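Local coordinates for protein CurJ (Moorea producens 3L, PDB 5TZ6) that acts as the dehydratase domain of a curacin polyketide synthase module and probably catalyses vinylogous dehydration of a polyketide intermediate, at residues S159-S164 / I185-L190; G179-W184 / H214-D219. The protein carries 1 engineered substitution. All coordinates share one frame; numbering follows the deposited sequence.

Contact 1. Residues S159-S164 / I185-L190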
ATOM      1  N   SER A 159     -38.006 -30.412 -11.601  1.00100.38           N
ATOM      2  CA  SER A 159     -38.140 -31.091 -12.876  1.00 97.38           C
ATOM      3  C   SER A 159     -38.805 -30.266 -13.970  1.00 88.48           C
ATOM      4  O   SER A 159     -38.897 -30.751 -15.101  1.00102.04           O
ATOM      5  CB  SER A 159     -38.911 -32.409 -12.694  1.00100.28           C
ATOM      6  OG  SER A 159     -40.158 -32.192 -12.060  1.00103.26           O
ATOM      7  N   GLN A 160     -39.255 -29.042 -13.693  1.00 81.51           N
ATOM      8  CA  GLN A 160     -39.855 -28.230 -14.753  1.00 78.41           C
ATOM      9  C   GLN A 160     -38.748 -27.429 -15.428  1.00 74.53           C
ATOM     10  O   GLN A 160     -38.390 -26.340 -14.978  1.00 71.36           O
ATOM     11  CB  GLN A 160     -40.954 -27.326 -14.214  1.00 81.28           C
ATOM     12  CG  GLN A 160     -41.480 -26.367 -15.267  1.00 89.09           C
ATOM     13  CD  GLN A 160     -42.527 -25.416 -14.734  1.00101.08           C
ATOM     14  OE1 GLN A 160     -43.110 -25.645 -13.674  1.00107.15           O
ATOM     15  NE2 GLN A 160     -42.772 -24.338 -15.469  1.00103.50           N
ATOM     16  N   LYS A 161     -38.218 -27.960 -16.526  1.00 76.68           N
ATOM     17  CA  LYS A 161     -37.205 -27.241 -17.287  1.00 86.07           C
ATOM     18  C   LYS A 161     -37.760 -25.930 -17.833  1.00 74.10           C
ATOM     19  O   LYS A 161     -38.892 -25.870 -18.318  1.00 83.98           O
ATOM     20  CB  LYS A 161     -36.682 -28.107 -18.432  1.00 79.47           C
ATOM     21  CG  LYS A 161     -35.477 -27.508 -19.132  1.00 84.04           C
ATOM     22  CD  LYS A 161     -34.837 -28.503 -20.085  1.00 97.43           C
ATOM     23  CE  LYS A 161     -33.644 -27.894 -20.803  1.00104.61           C
ATOM     24  NZ  LYS A 161     -32.581 -27.482 -19.843  1.00102.90           N
ATOM     25  N   ILE A 162     -36.960 -24.866 -17.736  1.00 71.67           N
ATOM     26  CA  ILE A 162     -37.315 -23.578 -18.318  1.00 77.88           C
ATOM     27  C   ILE A 162     -36.074 -22.954 -18.943  1.00 75.70           C
ATOM     28  O   ILE A 162     -34.938 -23.266 -18.578  1.00 76.72           O
ATOM     29  CB  ILE A 162     -37.936 -22.607 -17.286  1.00 79.76           C
ATOM     30  CG1 ILE A 162     -36.852 -21.882 -16.503  1.00 70.61           C
ATOM     31  CG2 ILE A 162     -38.848 -23.353 -16.326  1.00 84.27           C
ATOM     32  CD1 ILE A 162     -37.402 -21.066 -15.360  1.00 73.02           C
ATOM     33  N   ASP A 163     -36.313 -22.065 -19.905  1.00 76.71           N
ATOM     34  CA  ASP A 163     -35.244 -21.491 -20.708  1.00 78.95           C
ATOM     35  C   ASP A 163     -34.508 -20.425 -19.915  1.00 75.41           C
ATOM     36  O   ASP A 163     -35.129 -19.546 -19.308  1.00 73.34           O
ATOM     37  CB  ASP A 163     -35.811 -20.891 -21.994  1.00 90.47           C
ATOM     38  CG  ASP A 163     -34.731 -20.500 -22.991  1.00 95.08           C
ATOM     39  OD1 ASP A 163     -33.544 -20.417 -22.609  1.00 89.60           O
ATOM     40  OD2 ASP A 163     -35.080 -20.253 -24.164  1.00107.28           O
ATOM     41  N   SER A 164     -33.180 -20.502 -19.924  1.00 71.49           N
ATOM     42  CA  SER A 164     -32.390 -19.507 -19.217  1.00 66.36           C
ATOM     43  C   SER A 164     -32.657 -18.101 -19.731  1.00 64.31           C
ATOM     44  O   SER A 164     -32.477 -17.131 -18.982  1.00 57.96           O
ATOM     45  CB  SER A 164     -30.904 -19.841 -19.345  1.00 59.65           C
ATOM     46  OG  SER A 164     -30.543 -19.974 -20.708  1.00 78.54           O
ATOM     47  N   ILE A 185     -25.471 -19.226 -16.303  1.00 45.30           N
ATOM     48  CA  ILE A 185     -26.562 -20.186 -16.165  1.00 65.71           C
ATOM     49  C   ILE A 185     -26.933 -20.728 -17.542  1.00 66.99           C
ATOM     50  O   ILE A 185     -27.498 -20.015 -18.374  1.00 66.13           O
ATOM     51  CB  ILE A 185     -27.772 -19.566 -15.458  1.00 55.77           C
ATOM     52  CG1 ILE A 185     -27.354 -19.098 -14.056  1.00 51.18           C
ATOM     53  CG2 ILE A 185     -28.928 -20.551 -15.419  1.00 57.70           C
ATOM     54  CD1 ILE A 185     -28.436 -18.456 -13.240  1.00 57.37           C
ATOM     55  N   GLU A 186     -26.606 -21.996 -17.785  1.00 77.07           N
ATOM     56  CA  GLU A 186     -26.959 -22.653 -19.034  1.00 80.48           C
ATOM     57  C   GLU A 186     -28.297 -23.372 -18.963  1.00 78.32           C
ATOM     58  O   GLU A 186     -29.000 -23.442 -19.976  1.00 80.65           O
ATOM     59  CB  GLU A 186     -25.881 -23.663 -19.436  1.00 95.43           C
ATOM     60  CG  GLU A 186     -24.562 -23.045 -19.854  1.00113.60           C
ATOM     61  CD  GLU A 186     -24.369 -23.077 -21.356  1.00136.89           C
ATOM     62  OE1 GLU A 186     -24.244 -24.189 -21.915  1.00143.24           O
ATOM     63  OE2 GLU A 186     -24.348 -21.994 -21.980  1.00150.22           O
ATOM     64  N   GLN A 187     -28.680 -23.907 -17.803  1.00 74.99           N
ATOM     65  CA  GLN A 187     -29.935 -24.649 -17.745  1.00 68.89           C
ATOM     66  C   GLN A 187     -30.632 -24.384 -16.422  1.00 63.61           C
ATOM     67  O   GLN A 187     -29.986 -24.077 -15.418  1.00 64.00           O
ATOM     68  CB  GLN A 187     -29.697 -26.151 -17.932  1.00 70.68           C
ATOM     69  CG  GLN A 187     -29.455 -26.547 -19.369  1.00 79.96           C
ATOM     70  CD  GLN A 187     -29.418 -28.046 -19.548  1.00 94.90           C
ATOM     71  OE1 GLN A 187     -30.307 -28.636 -20.163  1.00 98.90           O
ATOM     72  NE2 GLN A 187     -28.390 -28.676 -18.994  1.00 99.07           N
ATOM     73  N   VAL A 188     -31.959 -24.505 -16.424  1.00 58.16           N
ATOM     74  CA  VAL A 188     -32.755 -24.150 -15.251  1.00 60.81           C
ATOM     75  C   VAL A 188     -33.897 -25.141 -15.083  1.00 66.94           C
ATOM     76  O   VAL A 188     -34.646 -25.408 -16.029  1.00 76.80           O
ATOM     77  CB  VAL A 188     -33.300 -22.713 -15.347  1.00 61.78           C
ATOM     78  CG1 VAL A 188     -34.038 -22.330 -14.063  1.00 54.70           C
ATOM     79  CG2 VAL A 188     -32.160 -21.742 -15.612  1.00 48.44           C
ATOM     80  N   TRP A 189     -34.042 -25.664 -13.866  1.00 59.62           N
ATOM     81  CA  TRP A 189     -35.132 -26.559 -13.502  1.00 67.20           C
ATOM     82  C   TRP A 189     -35.854 -25.975 -12.301  1.00 66.18           C
ATOM     83  O   TRP A 189     -35.227 -25.700 -11.272  1.00 69.45           O
ATOM     84  CB  TRP A 189     -34.617 -27.959 -13.173  1.00 73.57           C
ATOM     85  CG  TRP A 189     -34.086 -28.672 -14.351  1.00 78.45           C
ATOM     86  CD1 TRP A 189     -34.775 -29.489 -15.196  1.00 82.00           C
ATOM     87  CD2 TRP A 189     -32.737 -28.648 -14.821  1.00 80.80           C
ATOM     88  NE1 TRP A 189     -33.938 -29.971 -16.171  1.00 83.97           N
ATOM     89  CE2 TRP A 189     -32.679 -29.471 -15.962  1.00 83.36           C
ATOM     90  CE3 TRP A 189     -31.572 -28.008 -14.387  1.00 76.83           C
ATOM     91  CZ2 TRP A 189     -31.503 -29.671 -16.678  1.00 85.62           C
ATOM     92  CZ3 TRP A 189     -30.404 -28.207 -15.097  1.00 84.20           C
ATOM     93  CH2 TRP A 189     -30.377 -29.034 -16.231  1.00 87.86           C
ATOM     94  N   LEU A 190     -37.158 -25.785 -12.433  1.00 58.00           N
ATOM     95  CA  LEU A 190     -37.973 -25.241 -11.359  1.00 70.14           C
ATOM     96  C   LEU A 190     -38.666 -26.365 -10.605  1.00 81.02           C
ATOM     97  O   LEU A 190     -39.087 -27.366 -11.203  1.00 85.32           O
ATOM     98  CB  LEU A 190     -39.023 -24.265 -11.892  1.00 71.57           C
ATOM     99  CG  LEU A 190     -38.608 -22.820 -12.149  1.00 69.28           C
ATOM    100  CD1 LEU A 190     -39.795 -22.048 -12.692  1.00 70.27           C
ATOM    101  CD2 LEU A 190     -38.093 -22.167 -10.872  1.00 69.06           C
TER
HETATM  102  O   HOH W   1     -33.151 -24.866 -19.240  1.00 59.13           O
HETATM  103  O   HOH W   2     -32.149 -22.720 -20.813  1.00102.86           O

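Contact 2. Residues G179-W184 / H214-D219. With 7OD ((2E,5R)-5-hydroxy-2-methylhept-2-enoic acid), chain C.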
ATOM      1  N   GLY A 179     -23.763  -8.857 -20.164  1.00 54.22           N
ATOM      2  CA  GLY A 179     -22.968  -9.342 -21.273  1.00 52.12           C
ATOM      3  C   GLY A 179     -22.695 -10.834 -21.152  1.00 55.36           C
ATOM      4  O   GLY A 179     -23.259 -11.541 -20.314  1.00 58.85           O
ATOM      5  N   GLN A 180     -21.779 -11.311 -21.996  1.00 54.39           N
ATOM      6  CA  GLN A 180     -21.523 -12.746 -22.075  1.00 57.23           C
ATOM      7  C   GLN A 180     -20.900 -13.277 -20.791  1.00 63.56           C
ATOM      8  O   GLN A 180     -21.330 -14.312 -20.266  1.00 65.31           O
ATOM      9  CB  GLN A 180     -20.608 -13.046 -23.261  1.00 69.66           C
ATOM     10  CG  GLN A 180     -20.432 -14.525 -23.566  1.00 91.36           C
ATOM     11  CD  GLN A 180     -19.857 -14.771 -24.953  1.00108.95           C
ATOM     12  OE1 GLN A 180     -19.924 -13.907 -25.829  1.00113.19           O
ATOM     13  NE2 GLN A 180     -19.284 -15.952 -25.155  1.00116.45           N
ATOM     14  N   SER A 181     -19.922 -12.563 -20.243  1.00 64.10           N
ATOM     15  CA  SER A 181     -19.189 -13.110 -19.114  1.00 59.22           C
ATOM     16  C   SER A 181     -20.019 -13.177 -17.838  1.00 52.83           C
ATOM     17  O   SER A 181     -19.597 -13.843 -16.888  1.00 49.35           O
ATOM     18  CB  SER A 181     -17.921 -12.290 -18.889  1.00 71.69           C
ATOM     19  OG  SER A 181     -18.238 -10.933 -18.655  1.00 83.45           O
ATOM     20  N   PHE A 182     -21.201 -12.564 -17.801  1.00 47.72           N
ATOM     21  CA  PHE A 182     -22.085 -12.693 -16.647  1.00 52.56           C
ATOM     22  C   PHE A 182     -23.190 -13.725 -16.859  1.00 53.43           C
ATOM     23  O   PHE A 182     -24.046 -13.885 -15.981  1.00 53.48           O
ATOM     24  CB  PHE A 182     -22.702 -11.329 -16.288  1.00 52.26           C
ATOM     25  CG  PHE A 182     -21.868 -10.522 -15.334  1.00 59.08           C
ATOM     26  CD1 PHE A 182     -22.009 -10.679 -13.961  1.00 59.71           C
ATOM     27  CD2 PHE A 182     -20.933  -9.616 -15.801  1.00 60.25           C
ATOM     28  CE1 PHE A 182     -21.226  -9.947 -13.068  1.00 53.19           C
ATOM     29  CE2 PHE A 182     -20.151  -8.878 -14.915  1.00 57.06           C
ATOM     30  CZ  PHE A 182     -20.296  -9.048 -13.548  1.00 51.39           C
ATOM     31  N   ARG A 183     -23.191 -14.433 -17.987  1.00 47.85           N
ATOM     32  CA  ARG A 183     -24.248 -15.390 -18.316  1.00 48.99           C
ATOM     33  C   ARG A 183     -23.702 -16.804 -18.137  1.00 56.38           C
ATOM     34  O   ARG A 183     -23.368 -17.493 -19.099  1.00 59.40           O
ATOM     35  CB  ARG A 183     -24.780 -15.145 -19.735  1.00 55.75           C
ATOM     36  CG  ARG A 183     -25.498 -13.799 -19.875  1.00 51.59           C
ATOM     37  CD  ARG A 183     -26.065 -13.563 -21.262  1.00 55.94           C
ATOM     38  NE  ARG A 183     -26.744 -12.275 -21.317  1.00 50.15           N
ATOM     39  CZ  ARG A 183     -27.889 -12.051 -21.957  1.00 58.67           C
ATOM     40  NH1 ARG A 183     -28.439 -10.840 -21.930  1.00 50.20           N
ATOM     41  NH2 ARG A 183     -28.502 -13.045 -22.591  1.00 51.82           N
ATOM     42  N   TRP A 184     -23.615 -17.229 -16.876  1.00 52.15           N
ATOM     43  CA  TRP A 184     -23.130 -18.553 -16.511  1.00 50.61           C
ATOM     44  C   TRP A 184     -24.222 -19.612 -16.550  1.00 48.07           C
ATOM     45  O   TRP A 184     -23.925 -20.792 -16.781  1.00 48.92           O
ATOM     46  CB  TRP A 184     -22.535 -18.533 -15.093  1.00 57.27           C
ATOM     47  CG  TRP A 184     -21.147 -17.962 -14.961  1.00 50.19           C
ATOM     48  CD1 TRP A 184     -20.761 -16.673 -15.182  1.00 45.43           C
ATOM     49  CD2 TRP A 184     -19.966 -18.672 -14.562  1.00 47.06           C
ATOM     50  NE1 TRP A 184     -19.415 -16.535 -14.950  1.00 51.28           N
ATOM     51  CE2 TRP A 184     -18.902 -17.748 -14.569  1.00 56.49           C
ATOM     52  CE3 TRP A 184     -19.705 -19.999 -14.205  1.00 48.44           C
ATOM     53  CZ2 TRP A 184     -17.596 -18.109 -14.231  1.00 49.62           C
ATOM     54  CZ3 TRP A 184     -18.405 -20.359 -13.870  1.00 50.34           C
ATOM     55  CH2 TRP A 184     -17.370 -19.417 -13.886  1.00 61.87           C
ATOM     56  N   HIS A 214     -14.917 -16.334  -9.150  1.00 61.97           N
ATOM     57  CA  HIS A 214     -14.972 -15.217 -10.074  1.00 43.28           C
ATOM     58  C   HIS A 214     -16.176 -14.334  -9.755  1.00 47.67           C
ATOM     59  O   HIS A 214     -17.253 -14.845  -9.419  1.00 48.35           O
ATOM     60  CB  HIS A 214     -15.056 -15.722 -11.514  1.00 45.82           C
ATOM     61  CG  HIS A 214     -14.651 -14.706 -12.537  1.00 55.64           C
ATOM     62  ND1 HIS A 214     -15.504 -13.719 -12.982  1.00 55.29           N
ATOM     63  CD2 HIS A 214     -13.487 -14.528 -13.206  1.00 57.73           C
ATOM     64  CE1 HIS A 214     -14.881 -12.973 -13.878  1.00 55.21           C
ATOM     65  NE2 HIS A 214     -13.655 -13.444 -14.034  1.00 57.92           N
ATOM     66  N   PRO A 215     -16.025 -13.013  -9.798  1.00 43.20           N
ATOM     67  CA  PRO A 215     -17.188 -12.149  -9.537  1.00 37.97           C
ATOM     68  C   PRO A 215     -18.423 -12.575 -10.315  1.00 55.29           C
ATOM     69  O   PRO A 215     -19.525 -12.603  -9.747  1.00 54.24           O
ATOM     70  CB  PRO A 215     -16.694 -10.758  -9.950  1.00 42.51           C
ATOM     71  CG  PRO A 215     -15.198 -10.823  -9.858  1.00 40.37           C
ATOM     72  CD  PRO A 215     -14.798 -12.254 -10.094  1.00 47.29           C
ATOM     73  N   THR A 216     -18.265 -12.941 -11.594  1.00 52.03           N
ATOM     74  CA  THR A 216     -19.421 -13.285 -12.418  1.00 39.59           C
ATOM     75  C   THR A 216     -20.083 -14.576 -11.959  1.00 51.02           C
ATOM     76  O   THR A 216     -21.293 -14.750 -12.149  1.00 51.25           O
ATOM     77  CB  THR A 216     -19.019 -13.397 -13.893  1.00 48.91           C
ATOM     78  OG1 THR A 216     -18.013 -14.407 -14.060  1.00 50.47           O
ATOM     79  CG2 THR A 216     -18.492 -12.065 -14.410  1.00 48.83           C
ATOM     80  N   LEU A 217     -19.322 -15.490 -11.356  1.00 45.89           N
ATOM     81  CA  LEU A 217     -19.932 -16.710 -10.829  1.00 51.95           C
ATOM     82  C   LEU A 217     -20.793 -16.408  -9.605  1.00 50.49           C
ATOM     83  O   LEU A 217     -21.930 -16.892  -9.496  1.00 61.13           O
ATOM     84  CB  LEU A 217     -18.839 -17.724 -10.491  1.00 56.12           C
ATOM     85  CG  LEU A 217     -19.293 -19.016  -9.817  1.00 55.57           C
ATOM     86  CD1 LEU A 217     -20.350 -19.717 -10.662  1.00 54.38           C
ATOM     87  CD2 LEU A 217     -18.099 -19.923  -9.573  1.00 57.69           C
ATOM     88  N   VAL A 218     -20.276 -15.584  -8.690  1.00 46.98           N
ATOM     89  CA  VAL A 218     -21.059 -15.153  -7.534  1.00 49.46           C
ATOM     90  C   VAL A 218     -22.333 -14.454  -7.989  1.00 49.21           C
ATOM     91  O   VAL A 218     -23.440 -14.739  -7.493  1.00 48.14           O
ATOM     92  CB  VAL A 218     -20.203 -14.244  -6.632  1.00 50.06           C
ATOM     93  CG1 VAL A 218     -21.015 -13.725  -5.450  1.00 47.49           C
ATOM     94  CG2 VAL A 218     -18.976 -15.006  -6.143  1.00 53.49           C
ATOM     95  N   ASP A 219     -22.205 -13.559  -8.974  1.00 51.25           N
ATOM     96  CA  ASP A 219     -23.388 -12.871  -9.458  1.00 57.47           C
ATOM     97  C   ASP A 219     -24.387 -13.855 -10.038  1.00 54.54           C
ATOM     98  O   ASP A 219     -25.584 -13.765  -9.754  1.00 52.59           O
ATOM     99  CB  ASP A 219     -23.024 -11.819 -10.496  1.00 73.43           C
ATOM    100  CG  ASP A 219     -24.149 -10.833 -10.723  1.00 88.50           C
ATOM    101  OD1 ASP A 219     -24.338  -9.946  -9.864  1.00104.22           O
ATOM    102  OD2 ASP A 219     -24.857 -10.957 -11.750  1.00 88.44           O
TER
HETATM  103  OAB 7OD C1301     -28.442  -3.281  -9.937  1.00 97.06           O
HETATM  104  CAA 7OD C1301     -27.535  -3.397  -9.087  1.00 99.15           C
HETATM  105  OAI 7OD C1301     -27.003  -2.372  -8.603  1.00102.31           O
HETATM  106  CAC 7OD C1301     -27.079  -4.789  -8.638  1.00 98.78           C
HETATM  107  CAK 7OD C1301     -25.961  -4.923  -7.592  1.00 98.97           C
HETATM  108  CAD 7OD C1301     -27.733  -6.050  -9.230  1.00 99.76           C
HETATM  109  CAE 7OD C1301     -27.242  -7.424  -8.746  1.00101.78           C
HETATM  110  CAF 7OD C1301     -28.034  -8.653  -9.257  1.00103.88           C
HETATM  111  OAH 7OD C1301     -27.267  -9.313 -10.267  1.00 97.22           O
HETATM  112  CAG 7OD C1301     -29.415  -8.315  -9.833  1.00103.39           C
HETATM  113  CAJ 7OD C1301     -30.219  -9.614  -9.932  1.00104.23           C

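Contact 1. Residues S159-S164 / I185-L190
Lys161 reaches along its neighbour strand to meet Gln187: NZ lies 2.6 Å from OE1 of Gln187 and gives it a hydrogen bond, approaching 31° out of the amide plane. The lysine chain runs out straight and turns only at its last torsion (chi4 61°), which brings the ammonium back to the amide oxygen. On the way its CB and CG pass alongside the Trp189 indole, with CB 4.0 Å from NE1 of Trp189. On the opposite face, which also carries Gln160, the touching side chains are apolar: Ile162 CD1 packs 3.7 Å from Leu190 CD1, and Ile162 CG1 lies 3.8 Å from Val188 CG1.

Backbone bonds join the strands between these faces. Gln160 and Leu190 form an antiparallel hydrogen-bonded pair, with Leu190 N 2.9 Å from Gln160 O in a nearly straight bond (176°) and Gln160 N returning to Leu190 O. Ser159 N also reaches this oxygen, weakly; with Ser159 and Gln160 both opposite Leu190, the strand has a classic beta bulge. Ile162 N also donates to Val188 O. Beyond this the strands part and water bridges the gap: one water takes bonds from Lys161 NZ and Val188 N and gives one to Ile162 O, while a second accepts from Ser164 N, 2.6 Å away, and donates weakly to Glu186 O.

Further out, the NE2 of Gln187 is tied to Gln198, which is likely to fix the rotation of the amide that Lys161 uses. Asp163 caps helix 164-173, its OD1 accepting from Ala165 N. Strand 160-162 follows helix 151-157 and leads into helix 164-173, an edge strand beside 185-190, which in turn lies against strand 194-200, where Val195 backs Val188 and Leu190.

Contact 2. Residues G179-W184 / H214-D219
Thr216 lays its CG2 methyl squarely over the centre of the Phe182 ring, a CH-pi contact with CG2 3.5 Å from the ring centroid and only 5° off the normal. The same ring takes CB of Asp219 at its edge, in plane, and the Asp219 carboxylate stands perpendicular to it. With chi1 at 59°, Thr216 puts its methyl beside its own backbone N and turns OG1 to the Trp184 indole, whose NE1 donates to OG1 across 2.7 Å. This bond is bent (142°), and NE1 also makes a weak one to Ser181 O within the loop. Leu217 covers a face of the indole: its CB lies 4.0 Å from the centroid of the six-membered ring of Trp184, and its CD1 3.6 Å from CE3 of Trp184. A phenylalanine here, with no ring N-H, would probably leave Thr216 OG1 without this donor, free the threonine to turn, and open a gap beside Leu217.

Behind Thr216, His214 holds the N-cap position of helix 215-223, its ND1 accepting from Thr216 N in the imidazole plane at 3.2 Å. Gln223, one helical turn past Asp219, donates to both Asp219 OD2 and Phe182 O, linking the carboxylate to the loop. The other oxygen, Asp219 OD1, accepts from the ligand hydroxyl OAH at 3.0 Å. The engineered Phe41, also part of the ligand pocket, meets Phe182 edge-to-face. Asp219 and Gln223 fit the DxxxQ motif of polyketide synthase dehydratases, on the helix of the second hotdog half that lines the active site.

The two contacts share a continuous piece of chain: loop 179-184 of contact 2 runs directly into strand 185-190 of contact 1, and their centres lie about 17 Å apart. Contact 1 is a surface contact at the margin of the fold, where two strands pair through backbone bonds, a lysine-amide bond and bridging waters, with an apolar patch on one side. In contact 2 every touching residue is buried; a loop meets a helix instead, and aromatic faces, a methyl group and one indole bond do the work. Only contact 2 reaches the ligand, through Asp219; contact 1 pairs edge strand 160-162 with its neighbour, away from the ligand, within the same hotdog-family region.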